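Local coordinates for B-cell lymphoma 3-encoded protein (Homo sapiens, PDB 1K1A), which inhibits nuclear translocation of the NF-kappa-B p50 subunit in the cytoplasm and, in the nucleus, activates transcription of NF-kappa-B target genes, at residues V124-V132 with N160-L169; T48-T56 with Q80-H89. All blocks are in the same frame, centred on the assembly; numbering follows the deposited sequence.

Contact 1: V124-V132 with N160-L169; sequences VNTECQETV and NNSLSMVQLL
Met165 lies across the turn between helix 119-126 and helix 129-137, its chain bent at both chi2 (-59°) and chi3, which brings the thioether over the backbone of Glu127. Met165 SD meets CG2 of Val132 at 3.9 Å, and Met165 CE swings on to touch CG of Gln129 at 3.3 Å. An unbranched, flexible thioether suits this uneven surface, and the buried side chain also touches Ala157 of helix 153-159. Beside it Leu168 and Val132 pass alongside with their chains running opposite ways, Leu168 CD2 3.9 Å from Val132 CG1. These are neighbouring ankyrin repeats, the fourth and fifth, and the shape is that of the stacked helix-turn-helix: Glu127, with positive phi, closes a Schellman motif, and Ser162 N-caps the next repeat's second helix, OG accepting a weak bond from Met165 N. The extended chain of Glu127 runs past Met165 CG toward that cap, leaving Glu127 OE2 3.3 Å from Ser162 CB. Cutting Glu127 back to an alanine removes CG and the carboxylate, and is likely to leave Ser162 CB without the cover of OE2 and Met165 CG only partly covered, by CB alone. At the C-terminal ends of the first helices, 119-126 and 153-159, the amide side chains of Asn125 and Asn160 meet nearly perpendicular, their planes 59° apart. Asparagine suits position 160 because its NH2 can serve two acceptors. Asn160 ND2 donates to Asn125 OD1 over 3.2 Å; the acceptor lies in the donor's amide plane, whereas the donor is tilted 29° from the carbonyl plane. The same ND2 gives a bond to a water that in turn donates to Val124 O.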
loop_
_atom_site.group_PDB
_atom_site.type_symbol
_atom_site.label_atom_id
_atom_site.label_comp_id
_atom_site.label_asym_id
_atom_site.label_seq_id
_atom_site.Cartn_x
_atom_site.Cartn_y
_atom_site.Cartn_z
ATOM N N VAL A 124 4.113 -2.593 0.956
ATOM C CA VAL A 124 4.882 -3.691 1.544
ATOM C C VAL A 124 5.404 -4.608 0.441
ATOM O O VAL A 124 6.562 -5.039 0.472
ATOM C CB VAL A 124 4.037 -4.475 2.569
ATOM C CG1 VAL A 124 4.739 -5.795 2.984
ATOM C CG2 VAL A 124 3.756 -3.614 3.795
ATOM N N ASN A 125 4.557 -4.863 -0.553
ATOM C CA ASN A 125 4.927 -5.680 -1.702
ATOM C C ASN A 125 6.083 -5.102 -2.526
ATOM O O ASN A 125 6.893 -5.851 -3.059
ATOM C CB ASN A 125 3.708 -5.983 -2.568
ATOM C CG ASN A 125 2.782 -7.002 -1.923
ATOM O OD1 ASN A 125 3.181 -7.716 -0.999
ATOM N ND2 ASN A 125 1.541 -7.074 -2.402
ATOM N N THR A 126 6.175 -3.776 -2.610
ATOM C CA THR A 126 7.312 -3.155 -3.276
ATOM C C THR A 126 8.502 -3.153 -2.325
ATOM O O THR A 126 9.634 -2.924 -2.742
ATOM C CB THR A 126 7.017 -1.700 -3.693
ATOM O OG1 THR A 126 6.955 -0.870 -2.525
ATOM C CG2 THR A 126 5.643 -1.562 -4.336
ATOM N N GLU A 127 8.227 -3.385 -1.045
ATOM C CA GLU A 127 9.252 -3.363 0.000
ATOM C C GLU A 127 9.935 -2.008 0.137
ATOM O O GLU A 127 11.067 -1.916 0.619
ATOM C CB GLU A 127 10.281 -4.463 -0.227
ATOM C CG GLU A 127 9.660 -5.843 -0.335
ATOM C CD GLU A 127 10.635 -6.869 -0.838
ATOM O OE1 GLU A 127 11.561 -6.484 -1.584
ATOM O OE2 GLU A 127 10.474 -8.054 -0.492
ATOM N N CYS A 128 9.245 -0.956 -0.287
ATOM C CA CYS A 128 9.760 0.395 -0.130
ATOM C C CYS A 128 9.534 0.837 1.308
ATOM O O CYS A 128 8.399 1.062 1.734
ATOM C CB CYS A 128 9.073 1.348 -1.105
ATOM S SG CYS A 128 9.614 3.070 -0.966
ATOM N N GLN A 129 10.619 0.950 2.064
ATOM C CA GLN A 129 10.524 1.288 3.469
ATOM C C GLN A 129 9.953 2.682 3.696
ATOM O O GLN A 129 9.257 2.921 4.683
ATOM C CB GLN A 129 11.891 1.146 4.137
ATOM C CG GLN A 129 12.459 -0.276 4.011
ATOM C CD GLN A 129 13.908 -0.379 4.412
ATOM O OE1 GLN A 129 14.400 0.426 5.200
ATOM N NE2 GLN A 129 14.598 -1.382 3.883
ATOM N N GLU A 130 10.231 3.589 2.765
ATOM C CA GLU A 130 9.820 4.987 2.913
ATOM C C GLU A 130 8.300 5.186 2.817
ATOM O O GLU A 130 7.715 5.939 3.598
ATOM C CB GLU A 130 10.544 5.866 1.890
ATOM C CG GLU A 130 12.047 5.986 2.110
ATOM C CD GLU A 130 12.805 4.695 1.828
ATOM O OE1 GLU A 130 12.462 3.982 0.862
ATOM O OE2 GLU A 130 13.752 4.391 2.579
ATOM N N THR A 131 7.670 4.513 1.861
ATOM C CA THR A 131 6.220 4.614 1.702
ATOM C C THR A 131 5.494 3.872 2.822
ATOM O O THR A 131 4.488 4.352 3.336
ATOM C CB THR A 131 5.771 4.103 0.320
ATOM O OG1 THR A 131 6.257 2.771 0.122
ATOM C CG2 THR A 131 6.447 4.899 -0.787
ATOM N N VAL A 132 6.013 2.708 3.218
ATOM C CA VAL A 132 5.405 1.977 4.317
ATOM C C VAL A 132 5.402 2.842 5.571
ATOM O O VAL A 132 4.365 3.025 6.205
ATOM C CB VAL A 132 6.117 0.609 4.583
ATOM C CG1 VAL A 132 5.597 -0.039 5.850
ATOM C CG2 VAL A 132 5.921 -0.320 3.388
ATOM N N ASN A 160 6.966 -13.065 1.224
ATOM C CA ASN A 160 7.912 -12.464 0.279
ATOM C C ASN A 160 9.355 -12.591 0.759
ATOM O O ASN A 160 10.278 -12.091 0.110
ATOM C CB ASN A 160 7.607 -10.968 0.073
ATOM C CG ASN A 160 6.217 -10.714 -0.499
ATOM O OD1 ASN A 160 5.589 -11.602 -1.078
ATOM N ND2 ASN A 160 5.733 -9.481 -0.341
ATOM N N ASN A 161 9.544 -13.225 1.914
ATOM C CA ASN A 161 10.870 -13.362 2.513
ATOM C C ASN A 161 11.627 -12.031 2.605
ATOM O O ASN A 161 12.765 -11.913 2.157
ATOM C CB ASN A 161 11.707 -14.419 1.775
ATOM C CG ASN A 161 13.007 -14.734 2.494
ATOM O OD1 ASN A 161 13.066 -14.718 3.722
ATOM N ND2 ASN A 161 14.068 -15.001 1.727
ATOM N N SER A 162 10.974 -11.023 3.180
ATOM C CA SER A 162 11.600 -9.722 3.371
ATOM C C SER A 162 11.786 -9.415 4.853
ATOM O O SER A 162 10.867 -8.928 5.522
ATOM C CB SER A 162 10.773 -8.609 2.730
ATOM O OG SER A 162 11.395 -7.349 2.971
ATOM N N LEU A 163 12.978 -9.693 5.355
ATOM C CA LEU A 163 13.297 -9.433 6.750
ATOM C C LEU A 163 13.162 -7.942 7.098
ATOM O O LEU A 163 12.768 -7.594 8.201
ATOM C CB LEU A 163 14.706 -9.925 7.073
ATOM C CG LEU A 163 15.147 -9.765 8.526
ATOM C CD1 LEU A 163 14.189 -10.488 9.474
ATOM C CD2 LEU A 163 16.571 -10.275 8.703
ATOM N N SER A 164 13.509 -7.069 6.161
ATOM C CA SER A 164 13.357 -5.636 6.396
ATOM C C SER A 164 11.892 -5.273 6.687
ATOM O O SER A 164 11.598 -4.608 7.685
ATOM C CB SER A 164 13.891 -4.830 5.203
ATOM O OG SER A 164 15.302 -4.976 5.099
ATOM N N MET A 165 10.977 -5.705 5.824
ATOM C CA MET A 165 9.552 -5.383 6.014
ATOM C C MET A 165 8.991 -6.009 7.291
ATOM O O MET A 165 8.179 -5.398 7.986
ATOM C CB MET A 165 8.712 -5.819 4.809
ATOM C CG MET A 165 8.869 -4.956 3.573
ATOM S SD MET A 165 8.442 -3.199 3.850
ATOM C CE MET A 165 10.022 -2.499 3.975
ATOM N N VAL A 166 9.416 -7.233 7.581
ATOM C CA VAL A 166 8.996 -7.912 8.793
ATOM C C VAL A 166 9.445 -7.118 10.006
ATOM O O VAL A 166 8.656 -6.851 10.901
ATOM C CB VAL A 166 9.529 -9.371 8.856
ATOM C CG1 VAL A 166 9.360 -9.944 10.256
ATOM C CG2 VAL A 166 8.794 -10.256 7.814
ATOM N N GLN A 167 10.705 -6.696 10.015
ATOM C CA GLN A 167 11.213 -5.896 11.123
ATOM C C GLN A 167 10.499 -4.540 11.237
ATOM O O GLN A 167 10.148 -4.103 12.330
ATOM C CB GLN A 167 12.736 -5.727 11.015
ATOM C CG GLN A 167 13.504 -7.029 11.327
ATOM C CD GLN A 167 15.024 -6.889 11.244
ATOM O OE1 GLN A 167 15.541 -5.917 10.688
ATOM N NE2 GLN A 167 15.741 -7.880 11.783
ATOM N N LEU A 168 10.254 -3.902 10.099
ATOM C CA LEU A 168 9.600 -2.596 10.072
ATOM C C LEU A 168 8.167 -2.666 10.598
ATOM O O LEU A 168 7.749 -1.823 11.388
ATOM C CB LEU A 168 9.636 -2.008 8.651
ATOM C CG LEU A 168 9.122 -0.574 8.485
ATOM C CD1 LEU A 168 9.808 0.376 9.484
ATOM C CD2 LEU A 168 9.314 -0.085 7.051
ATOM N N LEU A 169 7.417 -3.678 10.170
ATOM C CA LEU A 169 6.028 -3.818 10.609
ATOM C C LEU A 169 5.892 -4.153 12.095
ATOM O O LEU A 169 5.022 -3.612 12.786
ATOM C CB LEU A 169 5.284 -4.846 9.748
ATOM C CG LEU A 169 5.009 -4.430 8.296
ATOM C CD1 LEU A 169 4.715 -5.636 7.426
ATOM C CD2 LEU A 169 3.857 -3.431 8.217
HETATM O O HOH W 1 7.377 -7.649 1.234
#

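Contact 2: T48-T56 with Q80-H89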
loop_
_atom_site.group_PDB
_atom_site.type_symbol
_atom_site.label_atom_id
_atom_site.label_comp_id
_atom_site.label_asym_id
_atom_site.label_seq_id
_atom_site.Cartn_x
_atom_site.Cartn_y
_atom_site.Cartn_z
ATOM N N THR A 48 -7.437 10.193 -14.399
ATOM C CA THR A 48 -7.630 11.625 -14.256
ATOM C C THR A 48 -6.259 12.263 -14.340
ATOM O O THR A 48 -5.242 11.568 -14.285
ATOM C CB THR A 48 -8.240 11.967 -12.892
ATOM O OG1 THR A 48 -7.332 11.582 -11.847
ATOM C CG2 THR A 48 -9.500 11.135 -12.619
ATOM N N PRO A 49 -6.218 13.579 -14.496
ATOM C CA PRO A 49 -4.947 14.311 -14.442
ATOM C C PRO A 49 -4.154 14.045 -13.151
ATOM O O PRO A 49 -2.925 13.969 -13.215
ATOM C CB PRO A 49 -5.386 15.769 -14.535
ATOM C CG PRO A 49 -6.618 15.707 -15.375
ATOM C CD PRO A 49 -7.349 14.456 -14.855
ATOM N N LEU A 50 -4.837 13.854 -12.013
ATOM C CA LEU A 50 -4.141 13.581 -10.759
ATOM C C LEU A 50 -3.438 12.220 -10.797
ATOM O O LEU A 50 -2.294 12.092 -10.344
ATOM C CB LEU A 50 -5.096 13.671 -9.554
ATOM C CG LEU A 50 -4.511 13.412 -8.152
ATOM C CD1 LEU A 50 -3.352 14.378 -7.841
ATOM C CD2 LEU A 50 -5.588 13.527 -7.109
ATOM N N HIS A 51 -4.124 11.208 -11.323
ATOM C CA HIS A 51 -3.518 9.893 -11.477
ATOM C C HIS A 51 -2.226 10.065 -12.262
ATOM O O HIS A 51 -1.201 9.485 -11.922
ATOM C CB HIS A 51 -4.426 8.947 -12.273
ATOM C CG HIS A 51 -5.690 8.551 -11.564
ATOM N ND1 HIS A 51 -5.725 8.170 -10.238
ATOM C CD2 HIS A 51 -6.960 8.438 -12.020
ATOM C CE1 HIS A 51 -6.966 7.862 -9.904
ATOM N NE2 HIS A 51 -7.735 8.020 -10.965
ATOM N N LEU A 52 -2.299 10.841 -13.343
ATOM C CA LEU A 52 -1.146 11.053 -14.212
ATOM C C LEU A 52 -0.005 11.797 -13.520
ATOM O O LEU A 52 1.174 11.527 -13.777
ATOM C CB LEU A 52 -1.564 11.770 -15.497
ATOM C CG LEU A 52 -2.287 10.857 -16.490
ATOM C CD1 LEU A 52 -2.712 11.629 -17.753
ATOM C CD2 LEU A 52 -1.404 9.671 -16.842
ATOM N N ALA A 53 -0.355 12.726 -12.641
ATOM C CA ALA A 53 0.648 13.472 -11.894
ATOM C C ALA A 53 1.444 12.544 -10.986
ATOM O O ALA A 53 2.647 12.721 -10.823
ATOM C CB ALA A 53 0.005 14.575 -11.090
ATOM N N VAL A 54 0.769 11.562 -10.396
ATOM C CA VAL A 54 1.435 10.600 -9.523
ATOM C C VAL A 54 2.271 9.626 -10.351
ATOM O O VAL A 54 3.421 9.318 -10.012
ATOM C CB VAL A 54 0.421 9.803 -8.699
ATOM C CG1 VAL A 54 1.120 8.681 -7.933
ATOM C CG2 VAL A 54 -0.337 10.723 -7.762
ATOM N N ILE A 55 1.696 9.160 -11.452
ATOM C CA ILE A 55 2.382 8.234 -12.341
ATOM C C ILE A 55 3.640 8.871 -12.959
ATOM O O ILE A 55 4.638 8.194 -13.173
ATOM C CB ILE A 55 1.416 7.750 -13.447
ATOM C CG1 ILE A 55 0.445 6.698 -12.899
ATOM C CG2 ILE A 55 2.190 7.212 -14.644
ATOM C CD1 ILE A 55 -0.865 6.610 -13.675
ATOM N N THR A 56 3.584 10.169 -13.236
ATOM C CA THR A 56 4.721 10.883 -13.831
ATOM C C THR A 56 5.743 11.282 -12.758
ATOM O O THR A 56 6.860 11.679 -13.075
ATOM C CB THR A 56 4.252 12.163 -14.583
ATOM O OG1 THR A 56 3.238 11.840 -15.543
ATOM C CG2 THR A 56 5.375 12.720 -15.462
ATOM N N GLN A 80 -7.491 1.826 -8.413
ATOM C CA GLN A 80 -6.431 2.469 -7.612
ATOM C C GLN A 80 -6.774 3.911 -7.300
ATOM O O GLN A 80 -7.208 4.647 -8.182
ATOM C CB GLN A 80 -5.089 2.453 -8.361
ATOM C CG GLN A 80 -4.591 1.068 -8.777
ATOM C CD GLN A 80 -3.819 0.363 -7.678
ATOM O OE1 GLN A 80 -2.596 0.221 -7.761
ATOM N NE2 GLN A 80 -4.522 -0.074 -6.648
ATOM N N THR A 81 -6.580 4.316 -6.044
ATOM C CA THR A 81 -6.674 5.729 -5.676
ATOM C C THR A 81 -5.305 6.344 -5.916
ATOM O O THR A 81 -4.357 5.641 -6.245
ATOM C CB THR A 81 -7.043 5.919 -4.182
ATOM O OG1 THR A 81 -6.027 5.325 -3.348
ATOM C CG2 THR A 81 -8.340 5.149 -3.814
ATOM N N ALA A 82 -5.206 7.658 -5.754
ATOM C CA ALA A 82 -3.926 8.345 -5.877
ATOM C C ALA A 82 -2.879 7.720 -4.946
ATOM O O ALA A 82 -1.715 7.542 -5.325
ATOM C CB ALA A 82 -4.103 9.807 -5.564
ATOM N N ALA A 83 -3.299 7.386 -3.730
ATOM C CA ALA A 83 -2.405 6.789 -2.744
ATOM C C ALA A 83 -1.860 5.437 -3.197
ATOM O O ALA A 83 -0.671 5.158 -3.016
ATOM C CB ALA A 83 -3.096 6.664 -1.386
ATOM N N HIS A 84 -2.732 4.597 -3.769
ATOM C CA HIS A 84 -2.320 3.291 -4.282
ATOM C C HIS A 84 -1.253 3.484 -5.353
ATOM O O HIS A 84 -0.261 2.755 -5.405
ATOM C CB HIS A 84 -3.495 2.539 -4.952
ATOM C CG HIS A 84 -4.536 2.005 -4.007
ATOM N ND1 HIS A 84 -4.404 0.796 -3.347
ATOM C CD2 HIS A 84 -5.773 2.462 -3.700
ATOM C CE1 HIS A 84 -5.495 0.561 -2.638
ATOM N NE2 HIS A 84 -6.342 1.555 -2.836
ATOM N N LEU A 85 -1.487 4.440 -6.245
ATOM C CA LEU A 85 -0.566 4.667 -7.362
ATOM C C LEU A 85 0.783 5.194 -6.893
ATOM O O LEU A 85 1.822 4.816 -7.443
ATOM C CB LEU A 85 -1.182 5.613 -8.400
ATOM C CG LEU A 85 -2.364 5.052 -9.196
ATOM C CD1 LEU A 85 -2.943 6.128 -10.099
ATOM C CD2 LEU A 85 -1.928 3.836 -10.023
ATOM N N ALA A 86 0.774 6.059 -5.880
ATOM C CA ALA A 86 2.027 6.554 -5.305
ATOM C C ALA A 86 2.844 5.398 -4.735
ATOM O O ALA A 86 4.067 5.365 -4.885
ATOM C CB ALA A 86 1.776 7.618 -4.245
ATOM N N CYS A 87 2.173 4.430 -4.108
ATOM C CA CYS A 87 2.889 3.272 -3.566
ATOM C C CYS A 87 3.388 2.271 -4.637
ATOM O O CYS A 87 4.507 1.764 -4.552
ATOM C CB CYS A 87 2.073 2.577 -2.471
ATOM S SG CYS A 87 1.715 3.615 -1.044
ATOM N N GLU A 88 2.589 1.981 -5.656
ATOM C CA GLU A 88 3.098 1.081 -6.677
ATOM C C GLU A 88 4.247 1.732 -7.464
ATOM O O GLU A 88 5.088 1.042 -8.027
ATOM C CB GLU A 88 1.991 0.552 -7.591
ATOM C CG GLU A 88 1.300 1.595 -8.441
ATOM C CD GLU A 88 0.399 0.974 -9.504
ATOM O OE1 GLU A 88 0.860 0.070 -10.237
ATOM O OE2 GLU A 88 -0.773 1.385 -9.602
ATOM N N HIS A 89 4.317 3.061 -7.444
ATOM C CA HIS A 89 5.396 3.759 -8.146
ATOM C C HIS A 89 6.538 4.139 -7.212
ATOM O O HIS A 89 7.398 4.945 -7.568
ATOM C CB HIS A 89 4.875 4.993 -8.887
ATOM C CG HIS A 89 4.171 4.673 -10.166
ATOM N ND1 HIS A 89 4.806 4.685 -11.392
ATOM C CD2 HIS A 89 2.885 4.331 -10.412
ATOM C CE1 HIS A 89 3.939 4.366 -12.336
ATOM N NE2 HIS A 89 2.768 4.139 -11.766
HETATM O O HOH W 2 7.125 6.136 -11.973
#
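The imidazole of His89 lies with one face under the backbone of Ile55: Ile55 CA stands over its centre, 4.2 Å from the ring centroid and 11° off the normal, a CH-pi contact. Leu85 O sits in plane at the ring edge, while His89 NE2 approaches Ile55 CG1 at 3.6 Å. A water hydrogen-bonded to His89 ND1 also donates a weak bond to Ile55 O. The other imidazole, His51, has Thr48 OG1 above one face, offset toward the rim, and meets Leu85 CD1 obliquely, 3.5 Å from His51 ND1; that nitrogen is buried here with no hydrogen-bonding partner. Helices 49-55 and 82-88 are the first helices of the second and third ankyrin repeats, stacked nearly parallel with axes 9.1 Å apart and 18° between them. Alanine at 82 and 86 leaves room for the Val54 methyls to reach the backbone of helix 82-88: Val54 CG1, anti to the backbone N (chi1 173°), comes within 3.3 Å of Ala86 N and 3.9 Å of Leu85 CB. Leu85 CD1 lies between His51 and Ile55, touching the His51 ring and, at 4.2 Å, Ile55 CD1. Thr48 starts its helix as N-cap, OG1 accepting from His51 N.

How the contacts relate
Both contacts join successive ankyrin repeats of one elongated stack, and they come in series: contact 2, between repeats 2 and 3, closes before contact 1, between repeats 4 and 5, opens. Their centres lie about 20 Å apart. Contact 2 pairs first helices along their lengths, whereas contact 1 involves the end of helix 119-126, the turn after it and the second helices 129-137 and 163-171. Between them lies the interface of repeats 3 and 4, where Thr126 CG2 comes 3.5 Å from Cys87 O, and Cys87 touches Val122 and Ala123 of helix 119-126. The resulting stack is the ankyrin repeat domain of a protein that forms complexes with p50 and p52 homodimers.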